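Local coordinates for protein ATP-dependent helicase FUN30 (Saccharomyces cerevisiae S288c, PDB 5GN1) that remodels nucleosomes using ATP hydrolysis and promotes DNA end resection at double-strand breaks, the chain here being the C-terminal part of its ATPase domain, at residues E75-I80 / L351-Y356; K64-E69 / K109-P114; N269-N274 / V298-E303; H50-Y55 / N305-I310. All coordinates share one frame; numbering follows the deposited sequence.

In the fold
Contact 2 is fully buried, while contacts 1, 3 and 4 are partly open to solvent. Contacts 1 and 2 both use helix 60-82, their centres about 17 Å apart: the inner one is apolar, small side chains against a tyrosine and an isoleucine, whereas contact 1 farther along the helix works through one salt bridge, a histidine-carboxylate bond and an aromatic face. Contact 4 adds strand 49-56 to the parallel sheet of the RecA-like lobe, mostly by backbone bonds. Contact 3 joins two loops at one end of that sheet through amide side chains and waters, and it touches contact 4, where N274 bonds to N305 along the backbone. Contacts 1 and 3 lie on opposite sides of the chain's centre.

Contact 1. Residues E75-I80 / L351-Y356; sequences EHKRMI and LEDIIY
K77 lays its CG methylene squarely over one face of the Y356 ring, 3.5 Å from the ring centroid, in a CH-pi contact. The CG of K77 is anti to the backbone N (chi1 -168°) and the chain bends at chi2, which takes the ammonium past the ring toward D353. There NZ forms a salt bridge with OD1 of D353, modelled too short for its exact length to be trusted. One residue back, H76 gives ND1-H to OE2 of E352 at 2.5 Å; the oxygen offers its syn lone pair, and carboxylate and imidazole are nearly coplanar, 19° apart, which should hold the ring's rotation. R78 brings CG to 3.4 Å from OH of Y356. With Y356 replaced by alanine, the K77 methylenes would probably lose the face they lie on and a gap would open beside them, leaving the lysine chain less restrained. Around the pair, L103 and S100 of helix 100-110 touch H76 and E352. The whole is a steep helix-helix crossing, the axes of segments 75-80 and 351-356 being 11.0 Å apart and their directions 106° apart, in which helix 345-359 packs across helix 60-82 through polar side chains and a CH-pi contact.

Contact 2. Residues K64-E69 / K109-P114; sequences KIYDKE and KASLHP
In I65 a chi1 of -65° puts CG2 opposite the backbone N and turns CG1 toward it, and an extended chi2 carries CD1 onward, so that two methyl groups reach the segment 109-114 at separate places. CG2 meets the CB of A110 at 3.9 Å. CD1 goes instead to P114, 3.9 Å from its CB, with the isoleucine crossing the proline ring at about a right angle. Y66 takes the other rotation, its CG anti to the N at chi1 -160°, and this swings the ring round to A110 and S111: CD2 lies 3.9 Å from the A110 methyl, which approaches the ring obliquely, and CE2 comes within 3.6 Å of S111 OG, which sits at the ring edge near its plane. A110 is thus the common point, one methyl touched by both neighbours on the helix, and its smallness fits a CA separation of 5.6 Å between Y66 and A110. No hydrogen bond joins the two segments. The polar atoms at the margin are satisfied elsewhere: Y66 OH accepts from I315 N, and S111 OG donates to L107 O, four residues earlier. Beyond A110 the chain stays compact, K109 O taking both L112 N and H113 N. The buried contact thus wedges the early part of helix 60-82 against the region where helix 100-110 runs into the following turn, with helix 315-322 beside S111 and L112, helix 212-224 alongside L112 and H113, and S111 O bonded to T311 at the end of strand 304-311.

Contact 3. Residues N269-N274 / V298-E303; sequences NLVCAN and VGQTKE
V271, in a type I turn running from L270 to A273, brings its CA within 5.0 Å of that of Q300, and neither loop is helix or strand here. V271 and Q300 slide past each other in opposite directions, V271 CG1 lying 3.9 Å from Q300 CB. Q300 bends at chi2 (66°), which folds its amide back under the turn. NE2 donates to A273 O at 2.9 Å, tilted out of that carbonyl's plane, and also to A295 O. OE1 accepts K302 N at 2.9 Å on an in-plane lone pair, so the amide is fixed at both ends. A water lies between this oxygen and V271 O, and another links N269 ND2 to V298 O. A leucine at Q300 would probably leave A273 O, A295 O and K302 N without their side-chain partner and this side of the contact less firmly held. Farther along, N274 carries its amide in the crowded position, CG between N and carbonyl carbon, and ND2 reaches E303 O at 3.1 Å, almost straight (162°), beside K302 CB. G299 has a positive phi, 107°, at which a CB would jam against the preceding carbonyl. By sequence these loops probably lead on from the ends of motifs V and VI of the SF2 helicases. Side-chain amides here satisfy backbone groups of both loops, so the contact ties the two loops together chiefly by hydrogen bonds and shared water, not by an apolar core.

Contact 4. Residues H50-Y55 / N305-I310; sequences HTHIQY and NITTLI
H52 runs along the strand toward N305, two places back in the neighbouring strand. From CB, which rests 3.8 Å from I306 O, chi1 of -41° turns the ring so that CG and then CD2 stay near the same oxygen, which approaches the ring obliquely, CD2 at 3.3 Å. CE1 comes near the amide nitrogen of N305, and NE2 at the tip accepts from N305 ND2 at 2.8 Å. Ring and amide are nearly coplanar, 18° apart, with the N-H pointing in at the ring edge. Beneath them the strands pair in parallel, from H50 with N305 to Y55 with I310. On strand 50-55, H50, H52 and Q54 bond, alternating with I306, T308 and I310 opposite: I306 N gives to H50 O, H52 N to I306 O, T308 N to H52 O, Q54 N to T308 O and I310 N to Q54 O. On the face of H52, Q54 sets its CB 3.6 Å from T307 CG2 and touches L309, while its own amide donates to Y55 O. The face of T51, I53 and Y55 is more apolar. There I53 CG2 meets I310 CD1 at 3.7 Å, Y55 CE1 meets I310 CG2 at 3.6 Å, and I53 also touches H320 of helix 315-322. Strand 275-278 lies on the far edge of 304-311, so 49-56 extends the RecA-like sheet at its border. Since NE2 of H52 takes a proton donor, its ring is probably neutral with hydrogen on ND1, and the join relies on backbone bonds, this amide pair supplementing them.

Contact 1. Residues E75-I80 / L351-Y356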
# COMPACT_ATOMS: atom_id res chain seq x y z
N GLU A 75 -0.42 -10.81 22.40
CA GLU A 75 -0.24 -10.12 23.67
C GLU A 75 -1.37 -9.15 23.94
O GLU A 75 -1.82 -9.01 25.09
CB GLU A 75 1.11 -9.40 23.69
CG GLU A 75 2.28 -10.35 23.61
CD GLU A 75 3.57 -9.65 23.23
OE1 GLU A 75 3.54 -8.44 22.94
OE2 GLU A 75 4.61 -10.34 23.23
N HIS A 76 -1.87 -8.48 22.89
CA HIS A 76 -2.98 -7.55 23.04
C HIS A 76 -4.27 -8.30 23.36
O HIS A 76 -5.03 -7.90 24.25
CB HIS A 76 -3.12 -6.69 21.77
CG HIS A 76 -4.34 -5.81 21.74
ND1 HIS A 76 -5.41 -6.04 20.91
CD2 HIS A 76 -4.63 -4.67 22.41
CE1 HIS A 76 -6.32 -5.10 21.09
NE2 HIS A 76 -5.87 -4.25 21.99
N LYS A 77 -4.52 -9.37 22.65
CA LYS A 77 -5.74 -10.11 22.85
C LYS A 77 -5.85 -10.82 24.20
O LYS A 77 -6.90 -11.01 24.72
CB LYS A 77 -5.98 -11.03 21.68
CG LYS A 77 -7.34 -11.64 21.65
CD LYS A 77 -8.40 -10.65 21.26
CE LYS A 77 -9.74 -11.31 21.40
NZ LYS A 77 -10.86 -10.41 21.21
N ARG A 78 -4.73 -11.18 24.76
CA ARG A 78 -4.75 -11.82 26.07
C ARG A 78 -4.96 -10.79 27.18
O ARG A 78 -5.67 -11.07 28.15
CB ARG A 78 -3.46 -12.60 26.29
CG ARG A 78 -3.38 -13.88 25.44
CD ARG A 78 -2.31 -14.83 25.96
NE ARG A 78 -0.99 -14.22 25.92
CZ ARG A 78 -0.08 -14.45 24.98
NH1 ARG A 78 -0.35 -15.30 23.99
NH2 ARG A 78 1.10 -13.84 25.03
N MET A 79 -4.34 -9.61 27.05
CA MET A 79 -4.70 -8.47 27.88
C MET A 79 -6.20 -8.20 27.81
O MET A 79 -6.88 -8.17 28.84
CB MET A 79 -3.91 -7.23 27.46
CG MET A 79 -4.43 -5.92 28.04
SD MET A 79 -3.26 -4.62 27.67
CE MET A 79 -3.71 -4.21 25.97
N ILE A 80 -6.73 -8.03 26.60
CA ILE A 80 -8.13 -7.69 26.40
C ILE A 80 -9.08 -8.66 27.08
O ILE A 80 -10.21 -8.29 27.43
CB ILE A 80 -8.40 -7.58 24.88
CG1 ILE A 80 -7.96 -6.21 24.39
CG2 ILE A 80 -9.86 -7.79 24.53
CD1 ILE A 80 -8.72 -5.09 25.03
N LEU A 351 -12.15 -8.88 12.98
CA LEU A 351 -10.98 -9.42 12.31
C LEU A 351 -9.92 -9.86 13.31
O LEU A 351 -9.29 -10.92 13.13
CB LEU A 351 -10.41 -8.40 11.32
CG LEU A 351 -11.22 -8.35 10.02
CD1 LEU A 351 -10.91 -7.12 9.17
CD2 LEU A 351 -10.98 -9.64 9.22
N GLU A 352 -9.71 -9.08 14.37
CA GLU A 352 -8.74 -9.48 15.38
C GLU A 352 -9.16 -10.77 16.07
O GLU A 352 -8.31 -11.63 16.37
CB GLU A 352 -8.53 -8.36 16.40
CG GLU A 352 -7.35 -8.63 17.31
CD GLU A 352 -7.24 -7.69 18.49
OE1 GLU A 352 -8.25 -7.10 18.89
OE2 GLU A 352 -6.12 -7.55 19.00
N ASP A 353 -10.43 -10.93 16.32
CA ASP A 353 -10.89 -12.13 16.96
C ASP A 353 -10.64 -13.35 16.05
O ASP A 353 -10.11 -14.32 16.50
CB ASP A 353 -12.37 -12.06 17.28
CG ASP A 353 -12.70 -11.03 18.35
OD1 ASP A 353 -11.81 -10.54 19.00
OD2 ASP A 353 -13.85 -10.71 18.50
N ILE A 354 -11.02 -13.27 14.79
CA ILE A 354 -10.85 -14.37 13.84
C ILE A 354 -9.39 -14.79 13.76
O ILE A 354 -9.06 -15.98 13.82
CB ILE A 354 -11.42 -13.98 12.47
CG1 ILE A 354 -12.93 -13.79 12.59
CG2 ILE A 354 -11.05 -15.01 11.41
CD1 ILE A 354 -13.54 -13.15 11.41
N ILE A 355 -8.50 -13.81 13.62
CA ILE A 355 -7.07 -14.10 13.58
C ILE A 355 -6.63 -14.81 14.86
O ILE A 355 -5.86 -15.77 14.82
CB ILE A 355 -6.29 -12.80 13.34
CG1 ILE A 355 -6.46 -12.37 11.88
CG2 ILE A 355 -4.82 -12.99 13.67
CD1 ILE A 355 -6.18 -10.92 11.65
N TYR A 356 -7.14 -14.36 16.01
CA TYR A 356 -6.76 -14.94 17.29
C TYR A 356 -7.30 -16.36 17.43
O TYR A 356 -6.58 -17.26 17.89
CB TYR A 356 -7.27 -14.06 18.43
CG TYR A 356 -6.82 -14.52 19.80
CD1 TYR A 356 -5.51 -14.30 20.24
CD2 TYR A 356 -7.70 -15.17 20.66
CE1 TYR A 356 -5.10 -14.71 21.49
CE2 TYR A 356 -7.29 -15.58 21.92
CZ TYR A 356 -5.99 -15.35 22.33
OH TYR A 356 -5.57 -15.76 23.58

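Contact 2. Residues K64-E69 / K109-P114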
# COMPACT_ATOMS: atom_id res chain seq x y z
N LYS A 64 8.73 -12.25 8.64
CA LYS A 64 9.27 -11.77 9.92
C LYS A 64 8.43 -10.62 10.47
O LYS A 64 8.08 -10.60 11.66
CB LYS A 64 10.73 -11.34 9.75
CG LYS A 64 11.70 -12.52 9.60
CD LYS A 64 13.13 -12.09 9.93
CE LYS A 64 14.15 -13.18 9.58
NZ LYS A 64 15.54 -12.75 9.88
N ILE A 65 8.11 -9.64 9.62
CA ILE A 65 7.31 -8.49 10.04
C ILE A 65 5.91 -8.93 10.45
O ILE A 65 5.39 -8.51 11.48
CB ILE A 65 7.26 -7.43 8.92
CG1 ILE A 65 8.64 -6.84 8.65
CG2 ILE A 65 6.25 -6.35 9.26
CD1 ILE A 65 8.70 -5.94 7.43
N TYR A 66 5.28 -9.79 9.63
CA TYR A 66 3.94 -10.26 9.95
C TYR A 66 3.91 -11.00 11.28
O TYR A 66 3.01 -10.78 12.11
CB TYR A 66 3.42 -11.16 8.80
CG TYR A 66 1.92 -11.31 8.75
CD1 TYR A 66 1.28 -12.28 9.50
CD2 TYR A 66 1.15 -10.50 7.93
CE1 TYR A 66 -0.09 -12.42 9.46
CE2 TYR A 66 -0.21 -10.64 7.88
CZ TYR A 66 -0.83 -11.60 8.65
OH TYR A 66 -2.20 -11.75 8.61
N ASP A 67 4.88 -11.89 11.51
CA ASP A 67 4.92 -12.68 12.74
C ASP A 67 5.08 -11.78 13.96
O ASP A 67 4.47 -12.03 15.00
CB ASP A 67 6.06 -13.70 12.68
CG ASP A 67 5.77 -14.88 11.74
OD1 ASP A 67 4.60 -15.10 11.36
OD2 ASP A 67 6.74 -15.60 11.40
N LYS A 68 5.90 -10.73 13.86
CA LYS A 68 6.02 -9.75 14.94
C LYS A 68 4.67 -9.12 15.27
O LYS A 68 4.30 -8.98 16.44
CB LYS A 68 7.02 -8.65 14.58
CG LYS A 68 8.47 -8.94 14.88
CD LYS A 68 9.36 -7.75 14.51
CE LYS A 68 9.17 -7.32 13.05
NZ LYS A 68 10.27 -6.45 12.51
N GLU A 69 3.93 -8.70 14.24
CA GLU A 69 2.62 -8.10 14.47
C GLU A 69 1.65 -9.11 15.08
O GLU A 69 0.82 -8.75 15.92
CB GLU A 69 2.04 -7.56 13.16
CG GLU A 69 2.75 -6.33 12.64
CD GLU A 69 2.70 -5.16 13.62
OE1 GLU A 69 1.67 -5.00 14.32
OE2 GLU A 69 3.70 -4.42 13.69
N LYS A 109 -0.66 -3.89 5.95
CA LYS A 109 0.56 -3.35 5.34
C LYS A 109 1.64 -4.42 5.18
O LYS A 109 2.36 -4.44 4.18
CB LYS A 109 1.08 -2.18 6.17
CG LYS A 109 0.18 -0.96 6.08
CD LYS A 109 0.62 0.11 7.07
CE LYS A 109 -0.09 1.43 6.77
NZ LYS A 109 0.30 2.45 7.79
N ALA A 110 1.79 -5.30 6.17
CA ALA A 110 2.80 -6.34 6.06
C ALA A 110 2.48 -7.32 4.93
O ALA A 110 3.40 -7.85 4.30
CB ALA A 110 2.95 -7.08 7.41
N SER A 111 1.20 -7.55 4.65
CA SER A 111 0.82 -8.35 3.49
C SER A 111 1.18 -7.68 2.16
O SER A 111 1.15 -8.35 1.12
CB SER A 111 -0.69 -8.60 3.51
OG SER A 111 -1.13 -9.11 4.76
N LEU A 112 1.47 -6.37 2.15
CA LEU A 112 1.73 -5.60 0.94
C LEU A 112 3.21 -5.41 0.65
O LEU A 112 3.67 -5.72 -0.46
CB LEU A 112 1.05 -4.23 1.03
CG LEU A 112 -0.46 -4.33 1.19
CD1 LEU A 112 -1.12 -2.94 1.34
CD2 LEU A 112 -1.04 -5.11 0.01
N HIS A 113 3.97 -4.86 1.61
CA HIS A 113 5.34 -4.48 1.32
C HIS A 113 6.14 -4.18 2.59
O HIS A 113 5.69 -3.41 3.45
CB HIS A 113 5.37 -3.25 0.40
CG HIS A 113 6.59 -3.18 -0.44
ND1 HIS A 113 7.84 -2.98 0.09
CD2 HIS A 113 6.76 -3.33 -1.78
CE1 HIS A 113 8.74 -3.00 -0.88
NE2 HIS A 113 8.11 -3.21 -2.02
N PRO A 114 7.33 -4.77 2.74
CA PRO A 114 8.19 -4.45 3.90
C PRO A 114 8.51 -2.99 4.05
O PRO A 114 8.70 -2.52 5.18
CB PRO A 114 9.47 -5.25 3.62
CG PRO A 114 9.00 -6.43 2.80
CD PRO A 114 7.84 -5.92 1.97

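Contact 3. Residues N269-N274 / V298-E303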
# COMPACT_ATOMS: atom_id res chain seq x y z
N ASN A 269 -13.00 8.33 -17.19
CA ASN A 269 -13.22 7.34 -18.24
C ASN A 269 -11.87 6.89 -18.78
O ASN A 269 -11.17 7.68 -19.43
CB ASN A 269 -14.09 7.94 -19.34
CG ASN A 269 -14.52 6.91 -20.36
OD1 ASN A 269 -13.72 6.12 -20.83
ND2 ASN A 269 -15.81 6.91 -20.70
N LEU A 270 -11.51 5.63 -18.56
CA LEU A 270 -10.20 5.10 -18.95
C LEU A 270 -10.34 3.86 -19.82
O LEU A 270 -9.63 2.87 -19.63
CB LEU A 270 -9.35 4.80 -17.70
CG LEU A 270 -9.03 6.04 -16.86
CD1 LEU A 270 -8.42 5.72 -15.50
CD2 LEU A 270 -8.12 6.95 -17.66
N VAL A 271 -11.21 3.91 -20.84
CA VAL A 271 -11.48 2.71 -21.64
C VAL A 271 -10.32 2.35 -22.56
O VAL A 271 -10.37 1.31 -23.22
CB VAL A 271 -12.78 2.82 -22.47
CG1 VAL A 271 -13.99 2.93 -21.54
CG2 VAL A 271 -12.72 3.97 -23.46
N CYS A 272 -9.27 3.17 -22.61
CA CYS A 272 -8.12 2.75 -23.41
C CYS A 272 -7.32 1.64 -22.73
O CYS A 272 -6.39 1.11 -23.36
CB CYS A 272 -7.22 3.94 -23.73
SG CYS A 272 -6.69 4.88 -22.29
N ALA A 273 -7.62 1.30 -21.48
CA ALA A 273 -7.08 0.11 -20.84
C ALA A 273 -8.18 -0.95 -20.75
O ALA A 273 -9.34 -0.61 -20.53
CB ALA A 273 -6.58 0.44 -19.43
N ASN A 274 -7.82 -2.23 -20.91
CA ASN A 274 -8.78 -3.31 -20.69
C ASN A 274 -8.29 -4.30 -19.64
O ASN A 274 -8.79 -5.43 -19.58
CB ASN A 274 -9.15 -4.03 -21.99
CG ASN A 274 -8.00 -4.82 -22.60
OD1 ASN A 274 -6.89 -4.30 -22.77
ND2 ASN A 274 -8.26 -6.07 -22.96
N VAL A 298 -19.19 2.22 -20.80
CA VAL A 298 -19.60 2.53 -22.17
C VAL A 298 -18.44 3.18 -22.91
O VAL A 298 -17.78 4.09 -22.40
CB VAL A 298 -20.84 3.43 -22.15
CG1 VAL A 298 -21.26 3.80 -23.56
CG2 VAL A 298 -21.98 2.74 -21.41
N GLY A 299 -18.17 2.68 -24.11
CA GLY A 299 -17.03 3.10 -24.89
C GLY A 299 -15.94 2.05 -24.96
O GLY A 299 -15.12 2.09 -25.89
N GLN A 300 -15.91 1.13 -24.00
CA GLN A 300 -14.94 0.05 -24.00
C GLN A 300 -15.25 -0.93 -25.12
O GLN A 300 -16.40 -1.36 -25.28
CB GLN A 300 -14.95 -0.67 -22.64
CG GLN A 300 -14.10 -1.90 -22.59
CD GLN A 300 -12.61 -1.59 -22.74
OE1 GLN A 300 -12.02 -1.88 -23.78
NE2 GLN A 300 -11.99 -1.02 -21.69
N THR A 301 -14.24 -1.29 -25.89
CA THR A 301 -14.43 -2.19 -27.02
C THR A 301 -13.89 -3.59 -26.77
O THR A 301 -14.13 -4.48 -27.59
CB THR A 301 -13.79 -1.63 -28.29
OG1 THR A 301 -12.37 -1.59 -28.12
CG2 THR A 301 -14.29 -0.22 -28.58
N LYS A 302 -13.15 -3.81 -25.70
CA LYS A 302 -12.58 -5.11 -25.42
C LYS A 302 -13.14 -5.65 -24.11
O LYS A 302 -13.68 -4.90 -23.30
CB LYS A 302 -11.05 -5.03 -25.36
CG LYS A 302 -10.44 -4.45 -26.62
CD LYS A 302 -8.93 -4.39 -26.50
CE LYS A 302 -8.29 -3.76 -27.74
NZ LYS A 302 -6.81 -3.66 -27.58
N GLU A 303 -13.01 -6.97 -23.92
CA GLU A 303 -13.31 -7.55 -22.62
C GLU A 303 -12.30 -7.04 -21.60
O GLU A 303 -11.11 -6.89 -21.92
CB GLU A 303 -13.30 -9.08 -22.69
CG GLU A 303 -14.51 -9.66 -23.44
CD GLU A 303 -14.55 -11.19 -23.46
OE1 GLU A 303 -13.84 -11.85 -22.67
OE2 GLU A 303 -15.32 -11.74 -24.28
O HOH W 1 -16.71 6.17 -23.51
O HOH W 2 -9.54 -1.16 -24.10
O HOH W 3 -11.90 0.63 -25.84

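Contact 4. Residues H50-Y55 / N305-I310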
# COMPACT_ATOMS: atom_id res chain seq x y z
N HIS A 50 -14.30 -9.82 -16.55
CA HIS A 50 -13.97 -11.05 -15.84
C HIS A 50 -13.04 -10.71 -14.67
O HIS A 50 -12.01 -10.06 -14.86
CB HIS A 50 -13.31 -12.07 -16.76
CG HIS A 50 -14.12 -12.41 -17.98
ND1 HIS A 50 -15.24 -13.21 -17.94
CD2 HIS A 50 -13.94 -12.09 -19.29
CE1 HIS A 50 -15.73 -13.35 -19.16
NE2 HIS A 50 -14.96 -12.68 -20.00
N THR A 51 -13.40 -11.16 -13.47
CA THR A 51 -12.60 -10.92 -12.27
C THR A 51 -11.88 -12.18 -11.84
O THR A 51 -12.44 -13.28 -11.90
CB THR A 51 -13.47 -10.37 -11.13
OG1 THR A 51 -14.54 -11.28 -10.86
CG2 THR A 51 -14.05 -9.03 -11.54
N HIS A 52 -10.63 -12.03 -11.40
CA HIS A 52 -9.78 -13.15 -11.03
C HIS A 52 -9.08 -12.80 -9.72
O HIS A 52 -8.95 -11.63 -9.36
CB HIS A 52 -8.70 -13.44 -12.09
CG HIS A 52 -9.19 -13.35 -13.51
ND1 HIS A 52 -9.73 -14.43 -14.18
CD2 HIS A 52 -9.21 -12.31 -14.38
CE1 HIS A 52 -10.06 -14.06 -15.41
NE2 HIS A 52 -9.76 -12.78 -15.55
N ILE A 53 -8.62 -13.84 -9.02
CA ILE A 53 -7.79 -13.68 -7.83
C ILE A 53 -6.42 -14.25 -8.15
O ILE A 53 -6.31 -15.35 -8.69
CB ILE A 53 -8.39 -14.41 -6.60
CG1 ILE A 53 -9.80 -13.90 -6.27
CG2 ILE A 53 -7.42 -14.35 -5.40
CD1 ILE A 53 -9.92 -12.44 -6.03
N GLN A 54 -5.37 -13.50 -7.84
CA GLN A 54 -4.01 -13.99 -7.99
C GLN A 54 -3.39 -14.05 -6.61
O GLN A 54 -3.25 -13.02 -5.94
CB GLN A 54 -3.18 -13.09 -8.90
CG GLN A 54 -1.72 -13.49 -8.98
CD GLN A 54 -1.50 -14.90 -9.50
OE1 GLN A 54 -1.75 -15.19 -10.66
NE2 GLN A 54 -1.01 -15.79 -8.63
N TYR A 55 -3.01 -15.25 -6.17
CA TYR A 55 -2.47 -15.41 -4.84
C TYR A 55 -0.97 -15.12 -4.82
O TYR A 55 -0.25 -15.39 -5.79
CB TYR A 55 -2.77 -16.81 -4.29
CG TYR A 55 -4.22 -16.95 -3.85
CD1 TYR A 55 -4.68 -16.29 -2.72
CD2 TYR A 55 -5.12 -17.74 -4.56
CE1 TYR A 55 -5.99 -16.40 -2.30
CE2 TYR A 55 -6.45 -17.86 -4.15
CZ TYR A 55 -6.87 -17.19 -3.01
OH TYR A 55 -8.18 -17.28 -2.56
N ASN A 305 -10.31 -7.49 -18.05
CA ASN A 305 -9.87 -8.50 -17.11
C ASN A 305 -9.37 -7.83 -15.84
O ASN A 305 -8.52 -6.93 -15.90
CB ASN A 305 -8.78 -9.37 -17.72
CG ASN A 305 -9.34 -10.42 -18.66
OD1 ASN A 305 -9.36 -10.24 -19.88
ND2 ASN A 305 -9.82 -11.52 -18.08
N ILE A 306 -9.90 -8.25 -14.71
CA ILE A 306 -9.63 -7.63 -13.42
C ILE A 306 -9.00 -8.67 -12.51
O ILE A 306 -9.54 -9.77 -12.35
CB ILE A 306 -10.91 -7.04 -12.80
CG1 ILE A 306 -11.49 -5.96 -13.72
CG2 ILE A 306 -10.65 -6.48 -11.40
CD1 ILE A 306 -12.93 -6.15 -13.99
N THR A 307 -7.85 -8.35 -11.92
CA THR A 307 -7.13 -9.29 -11.06
C THR A 307 -6.87 -8.64 -9.71
O THR A 307 -6.29 -7.55 -9.64
CB THR A 307 -5.82 -9.74 -11.72
OG1 THR A 307 -6.11 -10.38 -12.97
CG2 THR A 307 -5.05 -10.73 -10.81
N THR A 308 -7.30 -9.30 -8.63
CA THR A 308 -7.03 -8.84 -7.27
C THR A 308 -5.90 -9.67 -6.68
O THR A 308 -5.96 -10.90 -6.71
CB THR A 308 -8.28 -8.94 -6.40
OG1 THR A 308 -9.31 -8.14 -6.97
CG2 THR A 308 -7.99 -8.45 -4.98
N LEU A 309 -4.87 -8.98 -6.20
CA LEU A 309 -3.72 -9.63 -5.58
C LEU A 309 -4.05 -9.93 -4.12
O LEU A 309 -4.45 -9.02 -3.39
CB LEU A 309 -2.48 -8.74 -5.65
CG LEU A 309 -2.06 -8.28 -7.04
CD1 LEU A 309 -0.73 -7.55 -6.97
CD2 LEU A 309 -1.98 -9.49 -7.94
N ILE A 310 -3.85 -11.18 -3.71
CA ILE A 310 -4.21 -11.61 -2.36
C ILE A 310 -3.05 -12.42 -1.80
O ILE A 310 -2.67 -13.45 -2.36
CB ILE A 310 -5.49 -12.45 -2.34
CG1 ILE A 310 -6.68 -11.58 -2.75
CG2 ILE A 310 -5.71 -13.06 -0.94
CD1 ILE A 310 -8.04 -12.19 -2.46
O HOH W 4 -10.61 -9.34 -8.61